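Local coordinates for DNA repair and telomere maintenance protein nbs1 (Schizosaccharomyces pombe, PDB 3HUF) that binds phosphorylated partners such as Ctp1 through FHA and BRCT domains and serves, within the MRN complex, in DNA double-strand break repair and telomere maintenance, at residues S159-G164 against N212-S217; G164-F169 against T293-W298; F229-L234 against L247-S252. One frame throughout, in Å; residues are numbered along the deposited sequence.

Contact 1 (S159-G164 against N212-S217); sequences SSITVG and NDQFPS
Gln214 reaches across to the backbone of Ser160 and Ile161 from a type I beta turn spanning Asn212 to Phe215, joining the loop after helix 198-209 to the segment that leads into helix 163-170 of the first BRCT repeat. It is a worked example of a glutamine amide accepting from a backbone N-H across a loop. The Gln214 side chain leaves with CG anti to its carbonyl carbon (chi1 -66°) and then bends at chi2, which brings its OE1 back to the Ile161 N at 3.0 Å. The N-H points fairly straight at the oxygen (159°), yet the nitrogen stands 43° above the carbonyl plane of the amide, so it is not aligned with a lone pair. The same OE1 lies 3.2 Å from Ser160 CA, which packs the amide closely on the backbone at this point.

Ile161 and Gln214 run alongside one another in opposite senses. The branch methyl CG2 of Ile161 rests on Gln214 CB at 3.7 Å, close to where the glutamine chain begins, while the amide ends beside the Ile161 backbone. The isoleucine arm continues in the other direction to Phe215, and its CD1 lies over one face of that ring, toward the rim, 4.0 Å from Phe215 CZ. Phe169 of helix 163-170 also meets this ring.

Within the turn, an Asx turn fixes the start of the glutamine: Gln214 N donates to Asn212 OD1 at 3.2 Å, and Asn212 ND2 is held in turn by Gln156 and by the carbonyl of Ile208. The NH2 branch of the amide makes a weak bond, Gln214 NE2 to Asp213 OD1 at 3.4 Å. Ile161 CD1 also comes to 3.6 Å from the backbone O of Gln214.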
ATOM      1  N   SER A 159     -20.777   7.371 -12.900  1.00 46.07           N
ATOM      2  CA  SER A 159     -20.039   8.428 -13.592  1.00 46.04           C
ATOM      3  C   SER A 159     -18.598   8.026 -13.918  1.00 45.75           C
ATOM      4  O   SER A 159     -18.130   6.957 -13.502  1.00 46.45           O
ATOM      5  CB  SER A 159     -20.051   9.728 -12.770  1.00 46.26           C
ATOM      6  OG  SER A 159     -19.356   9.571 -11.540  1.00 46.25           O
ATOM      7  N   SER A 160     -17.903   8.899 -14.649  1.00 44.64           N
ATOM      8  CA  SER A 160     -16.524   8.666 -15.059  1.00 43.84           C
ATOM      9  C   SER A 160     -15.596   8.496 -13.864  1.00 42.91           C
ATOM     10  O   SER A 160     -15.790   9.142 -12.826  1.00 42.74           O
ATOM     11  CB  SER A 160     -16.019   9.846 -15.890  1.00 43.37           C
ATOM     12  OG  SER A 160     -16.738   9.973 -17.099  1.00 45.79           O
ATOM     13  N   ILE A 161     -14.577   7.650 -14.017  1.00 42.07           N
ATOM     14  CA  ILE A 161     -13.523   7.536 -12.984  1.00 41.31           C
ATOM     15  C   ILE A 161     -12.521   8.698 -13.110  1.00 41.39           C
ATOM     16  O   ILE A 161     -12.386   9.303 -14.176  1.00 41.35           O
ATOM     17  CB  ILE A 161     -12.759   6.170 -13.019  1.00 41.13           C
ATOM     18  CG1 ILE A 161     -12.032   5.959 -14.359  1.00 39.37           C
ATOM     19  CG2 ILE A 161     -13.700   5.008 -12.639  1.00 41.05           C
ATOM     20  CD1 ILE A 161     -11.040   4.798 -14.353  1.00 38.01           C
ATOM     21  N   THR A 162     -11.841   9.010 -12.018  1.00 41.30           N
ATOM     22  CA  THR A 162     -10.895  10.119 -11.989  1.00 41.29           C
ATOM     23  C   THR A 162      -9.532   9.708 -12.537  1.00 41.05           C
ATOM     24  O   THR A 162      -9.232   8.519 -12.640  1.00 40.64           O
ATOM     25  CB  THR A 162     -10.674  10.603 -10.547  1.00 41.70           C
ATOM     26  OG1 THR A 162     -10.145   9.525  -9.767  1.00 40.26           O
ATOM     27  CG2 THR A 162     -11.982  11.108  -9.926  1.00 40.93           C
ATOM     28  N   VAL A 163      -8.713  10.711 -12.871  1.00 40.84           N
ATOM     29  CA  VAL A 163      -7.322  10.507 -13.299  1.00 40.01           C
ATOM     30  C   VAL A 163      -6.496   9.737 -12.257  1.00 39.37           C
ATOM     31  O   VAL A 163      -5.626   8.942 -12.612  1.00 38.97           O
ATOM     32  CB  VAL A 163      -6.617  11.850 -13.594  1.00 40.43           C
ATOM     33  CG1 VAL A 163      -5.300  11.613 -14.312  1.00 39.56           C
ATOM     34  CG2 VAL A 163      -7.494  12.718 -14.452  1.00 41.38           C
ATOM     35  N   GLY A 164      -6.780   9.970 -10.976  1.00 38.87           N
ATOM     36  CA  GLY A 164      -6.093   9.256  -9.901  1.00 37.90           C
ATOM     37  C   GLY A 164      -6.349   7.766 -10.010  1.00 37.53           C
ATOM     38  O   GLY A 164      -5.441   6.940  -9.808  1.00 36.86           O
ATOM     39  N   ASN A 212     -17.446  -3.355 -16.023  1.00 39.01           N
ATOM     40  CA  ASN A 212     -17.251  -1.939 -15.740  1.00 39.41           C
ATOM     41  C   ASN A 212     -16.689  -1.218 -16.970  1.00 39.71           C
ATOM     42  O   ASN A 212     -15.543  -1.455 -17.345  1.00 39.45           O
ATOM     43  CB  ASN A 212     -16.318  -1.794 -14.533  1.00 38.80           C
ATOM     44  CG  ASN A 212     -16.401  -0.424 -13.885  1.00 39.13           C
ATOM     45  OD1 ASN A 212     -16.625   0.582 -14.555  1.00 39.35           O
ATOM     46  ND2 ASN A 212     -16.205  -0.378 -12.571  1.00 37.75           N
ATOM     47  N   ASP A 213     -17.496  -0.348 -17.592  1.00 40.32           N
ATOM     48  CA  ASP A 213     -17.074   0.371 -18.804  1.00 41.06           C
ATOM     49  C   ASP A 213     -16.077   1.522 -18.569  1.00 41.15           C
ATOM     50  O   ASP A 213     -15.823   2.335 -19.464  1.00 41.67           O
ATOM     51  CB  ASP A 213     -18.286   0.843 -19.635  1.00 41.41           C
ATOM     52  CG  ASP A 213     -18.999   2.075 -19.043  1.00 42.66           C
ATOM     53  OD1 ASP A 213     -18.697   2.524 -17.911  1.00 42.49           O
ATOM     54  OD2 ASP A 213     -19.900   2.596 -19.736  1.00 45.76           O
ATOM     55  N   GLN A 214     -15.530   1.599 -17.368  1.00 40.99           N
ATOM     56  CA  GLN A 214     -14.523   2.591 -17.069  1.00 41.28           C
ATOM     57  C   GLN A 214     -13.148   1.919 -17.020  1.00 41.45           C
ATOM     58  O   GLN A 214     -12.122   2.592 -16.927  1.00 40.87           O
ATOM     59  CB  GLN A 214     -14.845   3.294 -15.741  1.00 41.41           C
ATOM     60  CG  GLN A 214     -16.125   4.145 -15.774  1.00 40.73           C
ATOM     61  CD  GLN A 214     -16.007   5.341 -16.716  1.00 41.18           C
ATOM     62  OE1 GLN A 214     -15.103   6.167 -16.575  1.00 39.94           O
ATOM     63  NE2 GLN A 214     -16.921   5.431 -17.685  1.00 39.25           N
ATOM     64  N   PHE A 215     -13.147   0.587 -17.091  1.00 41.83           N
ATOM     65  CA  PHE A 215     -11.916  -0.204 -17.054  1.00 42.46           C
ATOM     66  C   PHE A 215     -11.866  -1.180 -18.217  1.00 43.75           C
ATOM     67  O   PHE A 215     -12.906  -1.687 -18.639  1.00 43.55           O
ATOM     68  CB  PHE A 215     -11.834  -1.014 -15.765  1.00 41.44           C
ATOM     69  CG  PHE A 215     -11.637  -0.186 -14.535  1.00 40.39           C
ATOM     70  CD1 PHE A 215     -12.727   0.207 -13.766  1.00 37.98           C
ATOM     71  CD2 PHE A 215     -10.350   0.192 -14.140  1.00 38.20           C
ATOM     72  CE1 PHE A 215     -12.544   0.967 -12.634  1.00 37.80           C
ATOM     73  CE2 PHE A 215     -10.147   0.955 -13.021  1.00 36.47           C
ATOM     74  CZ  PHE A 215     -11.229   1.345 -12.252  1.00 37.24           C
ATOM     75  N   PRO A 216     -10.654  -1.456 -18.738  1.00 45.26           N
ATOM     76  CA  PRO A 216     -10.517  -2.620 -19.609  1.00 46.44           C
ATOM     77  C   PRO A 216     -10.226  -3.854 -18.750  1.00 47.51           C
ATOM     78  O   PRO A 216     -10.338  -3.779 -17.524  1.00 47.68           O
ATOM     79  CB  PRO A 216      -9.325  -2.256 -20.496  1.00 46.23           C
ATOM     80  CG  PRO A 216      -8.481  -1.366 -19.643  1.00 45.82           C
ATOM     81  CD  PRO A 216      -9.378  -0.728 -18.590  1.00 45.50           C
ATOM     82  N   SER A 217      -9.866  -4.969 -19.383  1.00 48.72           N
ATOM     83  CA  SER A 217      -9.621  -6.227 -18.661  1.00 49.79           C
ATOM     84  C   SER A 217      -8.457  -6.176 -17.658  1.00 50.41           C
ATOM     85  O   SER A 217      -8.550  -6.719 -16.547  1.00 50.85           O
ATOM     86  CB  SER A 217      -9.415  -7.376 -19.658  1.00 49.84           C
ATOM     87  OG  SER A 217     -10.645  -7.758 -20.268  1.00 50.17           O
TER

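Contact 2 (G164-F169 against T293-W298); sequences GTMYAF and TIEQLW
Met166 and Trp298 meet at the interface between the two BRCT repeats, where helix 163-170 of the first packs against helix 294-302 of the second. In tandem BRCT proteins the second helix of one repeat characteristically packs against the first and third of the next, and the packing here is consistent with that scheme, since Tyr167 on the same helix also touches helix 238-246. The axes of the two short helical segments come within 11.2 Å of each other and are inclined at 54°.

Met166 is extended beyond CG (chi2 166°), which lays CG, SD and CE along one face of the indole, antiparallel to the tryptophan side chain. Its CG sits above the middle of the ring system in a CH-pi contact, 3.7 Å from the centroid of the Trp298 six-membered ring and 19° off the normal. Farther out, SD makes an oblique Met-aromatic contact, 4.1 Å from the centroid of the Trp298 five-membered ring, and the terminal CE reaches Trp298 CB at 3.7 Å.

Plain apolar packing completes the surface. Phe169 crosses the tryptophan at about a right angle, and its CD2 meets Trp298 CH2 at 3.8 Å, in the plane of the indole at its edge. Met166 CE also touches the backbone of the second helix, 4.0 Å from Glu295 CA.

Polar bonds serve the helix start. Thr293 and Gln296 form a capping box: Gln296 N donates to Thr293 OG1 at 3.0 Å, and Thr293 N to Gln296 OE1 at 2.8 Å.

Trp298 thus meets helix 163-170 through a face and an edge, while its buried NE1 is satisfied by the backbone O of Gln214. The contact therefore probably rests mainly on dispersion and on C-H and sulfur contacts to the indole, with the polar edge of the ring served from the neighbouring loop.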
ATOM      1  N   GLY A 164      -6.780   9.970 -10.976  1.00 38.87           N
ATOM      2  CA  GLY A 164      -6.093   9.256  -9.901  1.00 37.90           C
ATOM      3  C   GLY A 164      -6.349   7.766 -10.010  1.00 37.53           C
ATOM      4  O   GLY A 164      -5.441   6.940  -9.808  1.00 36.86           O
ATOM      5  N   THR A 165      -7.589   7.425 -10.359  1.00 36.81           N
ATOM      6  CA  THR A 165      -7.970   6.029 -10.531  1.00 36.26           C
ATOM      7  C   THR A 165      -7.286   5.419 -11.744  1.00 35.60           C
ATOM      8  O   THR A 165      -6.740   4.323 -11.653  1.00 35.31           O
ATOM      9  CB  THR A 165      -9.485   5.864 -10.646  1.00 36.21           C
ATOM     10  OG1 THR A 165     -10.106   6.498  -9.524  1.00 37.58           O
ATOM     11  CG2 THR A 165      -9.848   4.392 -10.655  1.00 35.37           C
ATOM     12  N   MET A 166      -7.310   6.143 -12.864  1.00 35.61           N
ATOM     13  CA  MET A 166      -6.692   5.686 -14.102  1.00 35.82           C
ATOM     14  C   MET A 166      -5.206   5.408 -13.891  1.00 36.16           C
ATOM     15  O   MET A 166      -4.676   4.387 -14.354  1.00 36.17           O
ATOM     16  CB  MET A 166      -6.833   6.752 -15.180  1.00 36.13           C
ATOM     17  CG  MET A 166      -8.253   7.140 -15.552  1.00 36.14           C
ATOM     18  SD  MET A 166      -8.250   8.667 -16.531  1.00 35.90           S
ATOM     19  CE  MET A 166     -10.026   9.002 -16.652  1.00 33.19           C
ATOM     20  N   TYR A 167      -4.552   6.341 -13.195  1.00 35.95           N
ATOM     21  CA  TYR A 167      -3.147   6.253 -12.873  1.00 36.44           C
ATOM     22  C   TYR A 167      -2.828   5.062 -11.982  1.00 37.05           C
ATOM     23  O   TYR A 167      -1.898   4.315 -12.279  1.00 37.07           O
ATOM     24  CB  TYR A 167      -2.657   7.552 -12.235  1.00 35.98           C
ATOM     25  CG  TYR A 167      -1.152   7.607 -12.092  1.00 37.06           C
ATOM     26  CD1 TYR A 167      -0.312   7.293 -13.171  1.00 35.63           C
ATOM     27  CD2 TYR A 167      -0.562   7.981 -10.886  1.00 37.09           C
ATOM     28  CE1 TYR A 167       1.067   7.345 -13.050  1.00 35.78           C
ATOM     29  CE2 TYR A 167       0.819   8.046 -10.760  1.00 37.09           C
ATOM     30  CZ  TYR A 167       1.625   7.730 -11.833  1.00 36.50           C
ATOM     31  OH  TYR A 167       2.989   7.778 -11.667  1.00 37.63           O
ATOM     32  N   ALA A 168      -3.621   4.870 -10.918  1.00 37.56           N
ATOM     33  CA  ALA A 168      -3.461   3.721 -10.040  1.00 37.74           C
ATOM     34  C   ALA A 168      -3.593   2.408 -10.802  1.00 38.17           C
ATOM     35  O   ALA A 168      -2.786   1.494 -10.623  1.00 38.04           O
ATOM     36  CB  ALA A 168      -4.455   3.768  -8.916  1.00 37.73           C
ATOM     37  N   PHE A 169      -4.615   2.314 -11.649  1.00 38.11           N
ATOM     38  CA  PHE A 169      -4.811   1.135 -12.489  1.00 38.18           C
ATOM     39  C   PHE A 169      -3.572   0.804 -13.327  1.00 38.94           C
ATOM     40  O   PHE A 169      -3.132  -0.350 -13.399  1.00 38.75           O
ATOM     41  CB  PHE A 169      -6.000   1.376 -13.422  1.00 37.50           C
ATOM     42  CG  PHE A 169      -6.421   0.167 -14.176  1.00 36.45           C
ATOM     43  CD1 PHE A 169      -7.110  -0.855 -13.537  1.00 35.45           C
ATOM     44  CD2 PHE A 169      -6.141   0.044 -15.534  1.00 36.31           C
ATOM     45  CE1 PHE A 169      -7.517  -1.974 -14.234  1.00 34.77           C
ATOM     46  CE2 PHE A 169      -6.548  -1.070 -16.231  1.00 36.17           C
ATOM     47  CZ  PHE A 169      -7.231  -2.082 -15.584  1.00 35.66           C
ATOM     48  N   THR A 293      -7.940  16.114 -23.074  1.00 47.39           N
ATOM     49  CA  THR A 293      -7.723  15.842 -21.648  1.00 47.25           C
ATOM     50  C   THR A 293      -7.319  14.376 -21.514  1.00 46.70           C
ATOM     51  O   THR A 293      -7.562  13.584 -22.429  1.00 46.37           O
ATOM     52  CB  THR A 293      -8.980  16.124 -20.766  1.00 47.26           C
ATOM     53  OG1 THR A 293     -10.074  15.299 -21.182  1.00 47.84           O
ATOM     54  CG2 THR A 293      -9.396  17.582 -20.847  1.00 47.18           C
ATOM     55  N   ILE A 294      -6.693  14.019 -20.391  1.00 46.67           N
ATOM     56  CA  ILE A 294      -6.405  12.609 -20.077  1.00 46.45           C
ATOM     57  C   ILE A 294      -7.720  11.819 -19.978  1.00 46.34           C
ATOM     58  O   ILE A 294      -7.811  10.672 -20.424  1.00 45.84           O
ATOM     59  CB  ILE A 294      -5.602  12.451 -18.768  1.00 46.52           C
ATOM     60  CG1 ILE A 294      -4.410  13.415 -18.752  1.00 47.22           C
ATOM     61  CG2 ILE A 294      -5.136  11.010 -18.617  1.00 45.89           C
ATOM     62  CD1 ILE A 294      -3.492  13.301 -17.543  1.00 48.38           C
ATOM     63  N   GLU A 295      -8.733  12.471 -19.408  1.00 46.33           N
ATOM     64  CA  GLU A 295     -10.092  11.951 -19.322  1.00 46.43           C
ATOM     65  C   GLU A 295     -10.617  11.556 -20.705  1.00 46.11           C
ATOM     66  O   GLU A 295     -11.201  10.486 -20.870  1.00 45.78           O
ATOM     67  CB  GLU A 295     -11.016  12.982 -18.647  1.00 46.56           C
ATOM     68  CG  GLU A 295     -10.814  13.161 -17.125  1.00 48.23           C
ATOM     69  CD  GLU A 295      -9.738  14.199 -16.729  1.00 50.80           C
ATOM     70  OE1 GLU A 295      -8.857  14.542 -17.554  1.00 51.30           O
ATOM     71  OE2 GLU A 295      -9.770  14.672 -15.564  1.00 51.13           O
ATOM     72  N   GLN A 296     -10.382  12.411 -21.701  1.00 46.19           N
ATOM     73  CA  GLN A 296     -10.780  12.120 -23.078  1.00 46.18           C
ATOM     74  C   GLN A 296      -9.912  11.022 -23.693  1.00 46.33           C
ATOM     75  O   GLN A 296     -10.395  10.193 -24.467  1.00 45.99           O
ATOM     76  CB  GLN A 296     -10.716  13.386 -23.926  1.00 46.35           C
ATOM     77  CG  GLN A 296     -11.876  14.355 -23.693  1.00 46.52           C
ATOM     78  CD  GLN A 296     -11.607  15.751 -24.262  1.00 46.12           C
ATOM     79  OE1 GLN A 296     -10.564  16.353 -24.000  1.00 44.57           O
ATOM     80  NE2 GLN A 296     -12.557  16.270 -25.033  1.00 44.61           N
ATOM     81  N   LEU A 297      -8.632  11.023 -23.327  1.00 46.59           N
ATOM     82  CA  LEU A 297      -7.660  10.041 -23.805  1.00 47.00           C
ATOM     83  C   LEU A 297      -7.953   8.631 -23.275  1.00 47.27           C
ATOM     84  O   LEU A 297      -7.730   7.648 -23.981  1.00 47.28           O
ATOM     85  CB  LEU A 297      -6.249  10.459 -23.379  1.00 47.13           C
ATOM     86  CG  LEU A 297      -5.093  10.546 -24.376  1.00 47.02           C
ATOM     87  CD1 LEU A 297      -3.778  10.429 -23.615  1.00 46.98           C
ATOM     88  CD2 LEU A 297      -5.171   9.494 -25.463  1.00 47.29           C
ATOM     89  N   TRP A 298      -8.431   8.546 -22.032  1.00 47.69           N
ATOM     90  CA  TRP A 298      -8.825   7.278 -21.406  1.00 48.30           C
ATOM     91  C   TRP A 298     -10.014   6.642 -22.135  1.00 49.40           C
ATOM     92  O   TRP A 298     -10.045   5.427 -22.332  1.00 49.09           O
ATOM     93  CB  TRP A 298      -9.159   7.508 -19.936  1.00 47.90           C
ATOM     94  CG  TRP A 298      -9.433   6.270 -19.118  1.00 47.41           C
ATOM     95  CD1 TRP A 298     -10.657   5.797 -18.736  1.00 47.40           C
ATOM     96  CD2 TRP A 298      -8.462   5.363 -18.560  1.00 47.14           C
ATOM     97  NE1 TRP A 298     -10.512   4.656 -17.976  1.00 47.02           N
ATOM     98  CE2 TRP A 298      -9.178   4.366 -17.854  1.00 46.60           C
ATOM     99  CE3 TRP A 298      -7.061   5.300 -18.582  1.00 47.35           C
ATOM    100  CZ2 TRP A 298      -8.542   3.309 -17.193  1.00 45.75           C
ATOM    101  CZ3 TRP A 298      -6.426   4.245 -17.913  1.00 46.70           C
ATOM    102  CH2 TRP A 298      -7.171   3.269 -17.227  1.00 46.46           C
TER

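Contact 3 (F229-L234 against L247-S252); sequences FSCAML and LGLRIS
Strand 230-234 pairs with strand 250-252 in parallel at 31°, and Cys231 bonds to both neighbours of its partner Ile251, donating from N to Arg250 O at 2.6 Å and accepting at O from Ser252 N at 3.0 Å. Arg250 N also reaches Phe229 O at 3.2 Å, whereas the bond from Met233 N to Ser252 O is weak.

On the face shared by Cys231 and Ile251, a chi1 of 73° sets Cys231 SG between its own backbone N and carbonyl carbon, from where it meets Leu249 CD1 at 3.9 Å and Ile251 CG1 at 4.0 Å in a small apolar cluster. The other methyl of Leu249, CD2, presses on Phe229 CB at 3.5 Å, while the phenylalanine ring turns away. Ser230 and Arg250 point to the opposite face, where their CB atoms touch at 3.7 Å before the extended arginine chain leads off.

The pair closes the beta-alpha-beta unit whose helix 238-246 ends in a Schellman motif at Gly248. Leu244 of that helix packs on Cys231, Leu249 and Ile251, whereas strand 270-273 flanks strand 230-234 on its other side, leaving strand 250-254 outermost in the four-stranded parallel sheet of the second BRCT repeat.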
ATOM      1  N   PHE A 229       3.044   7.090 -31.003  1.00 48.07           N
ATOM      2  CA  PHE A 229       2.519   8.450 -30.867  1.00 47.63           C
ATOM      3  C   PHE A 229       3.423   9.331 -30.009  1.00 47.25           C
ATOM      4  O   PHE A 229       4.358   8.821 -29.317  1.00 46.89           O
ATOM      5  CB  PHE A 229       1.110   8.447 -30.271  1.00 47.54           C
ATOM      6  CG  PHE A 229       0.052   7.941 -31.199  1.00 47.71           C
ATOM      7  CD1 PHE A 229      -0.307   6.601 -31.192  1.00 47.69           C
ATOM      8  CD2 PHE A 229      -0.599   8.807 -32.064  1.00 47.79           C
ATOM      9  CE1 PHE A 229      -1.290   6.132 -32.037  1.00 48.26           C
ATOM     10  CE2 PHE A 229      -1.586   8.344 -32.922  1.00 48.57           C
ATOM     11  CZ  PHE A 229      -1.933   7.004 -32.907  1.00 48.54           C
ATOM     12  N   SER A 230       3.134  10.655 -30.074  1.00 46.89           N
ATOM     13  CA  SER A 230       3.839  11.630 -29.251  1.00 46.50           C
ATOM     14  C   SER A 230       2.875  12.729 -28.804  1.00 46.25           C
ATOM     15  O   SER A 230       1.840  12.965 -29.441  1.00 45.83           O
ATOM     16  CB  SER A 230       5.017  12.237 -30.024  1.00 46.51           C
ATOM     17  OG  SER A 230       4.578  12.963 -31.153  1.00 46.79           O
ATOM     18  N   CYS A 231       3.214  13.397 -27.705  1.00 45.88           N
ATOM     19  CA  CYS A 231       2.364  14.457 -27.185  1.00 45.81           C
ATOM     20  C   CYS A 231       3.159  15.583 -26.526  1.00 46.02           C
ATOM     21  O   CYS A 231       4.388  15.546 -26.495  1.00 46.01           O
ATOM     22  CB  CYS A 231       1.318  13.880 -26.216  1.00 45.70           C
ATOM     23  SG  CYS A 231       1.937  13.365 -24.591  1.00 44.59           S
ATOM     24  N   ALA A 232       2.439  16.579 -26.007  1.00 46.61           N
ATOM     25  CA  ALA A 232       3.031  17.680 -25.252  1.00 47.18           C
ATOM     26  C   ALA A 232       2.092  18.181 -24.151  1.00 47.66           C
ATOM     27  O   ALA A 232       0.884  18.249 -24.368  1.00 47.65           O
ATOM     28  CB  ALA A 232       3.381  18.818 -26.196  1.00 47.05           C
ATOM     29  N   MET A 233       2.630  18.518 -22.975  1.00 48.33           N
ATOM     30  CA  MET A 233       1.858  19.308 -21.996  1.00 49.12           C
ATOM     31  C   MET A 233       2.628  20.340 -21.163  1.00 49.51           C
ATOM     32  O   MET A 233       3.861  20.308 -21.080  1.00 49.16           O
ATOM     33  CB  MET A 233       0.910  18.463 -21.108  1.00 49.45           C
ATOM     34  CG  MET A 233       1.489  17.384 -20.263  1.00 50.27           C
ATOM     35  SD  MET A 233       0.731  17.326 -18.605  1.00 54.42           S
ATOM     36  CE  MET A 233      -0.760  16.384 -18.872  1.00 52.06           C
ATOM     37  N   LEU A 234       1.853  21.245 -20.557  1.00 50.17           N
ATOM     38  CA  LEU A 234       2.342  22.397 -19.793  1.00 50.92           C
ATOM     39  C   LEU A 234       2.693  22.021 -18.358  1.00 51.09           C
ATOM     40  O   LEU A 234       1.830  21.574 -17.600  1.00 51.32           O
ATOM     41  CB  LEU A 234       1.273  23.514 -19.801  1.00 51.19           C
ATOM     42  CG  LEU A 234       1.465  24.952 -19.263  1.00 51.36           C
ATOM     43  CD1 LEU A 234       1.772  25.034 -17.742  1.00 51.10           C
ATOM     44  CD2 LEU A 234       2.493  25.732 -20.067  1.00 51.49           C
ATOM     45  N   LEU A 247       1.438   4.806 -21.256  1.00 41.47           N
ATOM     46  CA  LEU A 247       0.632   4.628 -22.459  1.00 41.50           C
ATOM     47  C   LEU A 247       1.520   4.488 -23.695  1.00 41.56           C
ATOM     48  O   LEU A 247       1.025   4.278 -24.799  1.00 41.44           O
ATOM     49  CB  LEU A 247      -0.361   5.786 -22.631  1.00 41.46           C
ATOM     50  CG  LEU A 247      -1.322   6.045 -21.462  1.00 42.07           C
ATOM     51  CD1 LEU A 247      -2.185   7.282 -21.694  1.00 41.72           C
ATOM     52  CD2 LEU A 247      -2.199   4.824 -21.169  1.00 42.85           C
ATOM     53  N   GLY A 248       2.833   4.595 -23.503  1.00 41.62           N
ATOM     54  CA  GLY A 248       3.794   4.453 -24.594  1.00 41.82           C
ATOM     55  C   GLY A 248       3.997   5.716 -25.412  1.00 42.06           C
ATOM     56  O   GLY A 248       4.563   5.667 -26.507  1.00 42.19           O
ATOM     57  N   LEU A 249       3.543   6.852 -24.882  1.00 42.03           N
ATOM     58  CA  LEU A 249       3.673   8.130 -25.579  1.00 41.97           C
ATOM     59  C   LEU A 249       5.079   8.729 -25.445  1.00 42.45           C
ATOM     60  O   LEU A 249       5.824   8.419 -24.499  1.00 42.57           O
ATOM     61  CB  LEU A 249       2.648   9.135 -25.056  1.00 41.63           C
ATOM     62  CG  LEU A 249       1.175   8.976 -25.428  1.00 41.10           C
ATOM     63  CD1 LEU A 249       0.328   9.790 -24.483  1.00 39.10           C
ATOM     64  CD2 LEU A 249       0.920   9.406 -26.878  1.00 40.81           C
ATOM     65  N   ARG A 250       5.420   9.593 -26.401  1.00 42.36           N
ATOM     66  CA  ARG A 250       6.622  10.414 -26.348  1.00 42.72           C
ATOM     67  C   ARG A 250       6.181  11.803 -25.900  1.00 42.89           C
ATOM     68  O   ARG A 250       5.297  12.393 -26.501  1.00 42.87           O
ATOM     69  CB  ARG A 250       7.268  10.437 -27.734  1.00 42.77           C
ATOM     70  CG  ARG A 250       8.370  11.459 -27.975  1.00 43.35           C
ATOM     71  CD  ARG A 250       9.112  11.069 -29.250  1.00 44.42           C
ATOM     72  NE  ARG A 250       9.704  12.191 -29.968  1.00 45.59           N
ATOM     73  CZ  ARG A 250      10.392  12.057 -31.102  1.00 47.70           C
ATOM     74  NH1 ARG A 250      10.565  10.850 -31.628  1.00 48.60           N
ATOM     75  NH2 ARG A 250      10.904  13.119 -31.720  1.00 47.37           N
ATOM     76  N   ILE A 251       6.768  12.317 -24.825  1.00 43.40           N
ATOM     77  CA  ILE A 251       6.277  13.561 -24.227  1.00 43.98           C
ATOM     78  C   ILE A 251       7.284  14.696 -24.353  1.00 44.71           C
ATOM     79  O   ILE A 251       8.484  14.500 -24.151  1.00 45.17           O
ATOM     80  CB  ILE A 251       5.910  13.368 -22.742  1.00 43.71           C
ATOM     81  CG1 ILE A 251       5.127  12.070 -22.552  1.00 43.87           C
ATOM     82  CG2 ILE A 251       5.094  14.549 -22.211  1.00 43.27           C
ATOM     83  CD1 ILE A 251       5.485  11.336 -21.288  1.00 43.26           C
ATOM     84  N   SER A 252       6.786  15.881 -24.695  1.00 45.22           N
ATOM     85  CA  SER A 252       7.599  17.085 -24.699  1.00 46.02           C
ATOM     86  C   SER A 252       6.968  18.117 -23.776  1.00 46.59           C
ATOM     87  O   SER A 252       5.854  18.580 -24.020  1.00 46.71           O
ATOM     88  CB  SER A 252       7.736  17.645 -26.113  1.00 45.93           C
ATOM     89  OG  SER A 252       8.212  16.649 -26.997  1.00 46.26           O
TER

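Contacts 1 and 2 form one continuous patch, with centres 8 Å apart; they share Gly164 and helix 163-170. They are tied by the bond from Trp298 NE1 to Gln214 O (2.8 Å), and Phe215 CD2 also meets Phe169 CD1 at 3.5 Å. The loop 212-217 thereby joins the interface of the repeats. Contact 3 lies at the edge of the parallel sheet of the second repeat and touches contact 2 through Leu297 CD1, 4.0 Å from Leu247 CD1, so helix 294-302 packs on the first repeat through Trp298 and on its own repeat through Leu297. Contacts 1 and 3 stay apart, with nearest atoms about 8 Å away. The interface between the two repeats is thus continuous with the packing inside one of them.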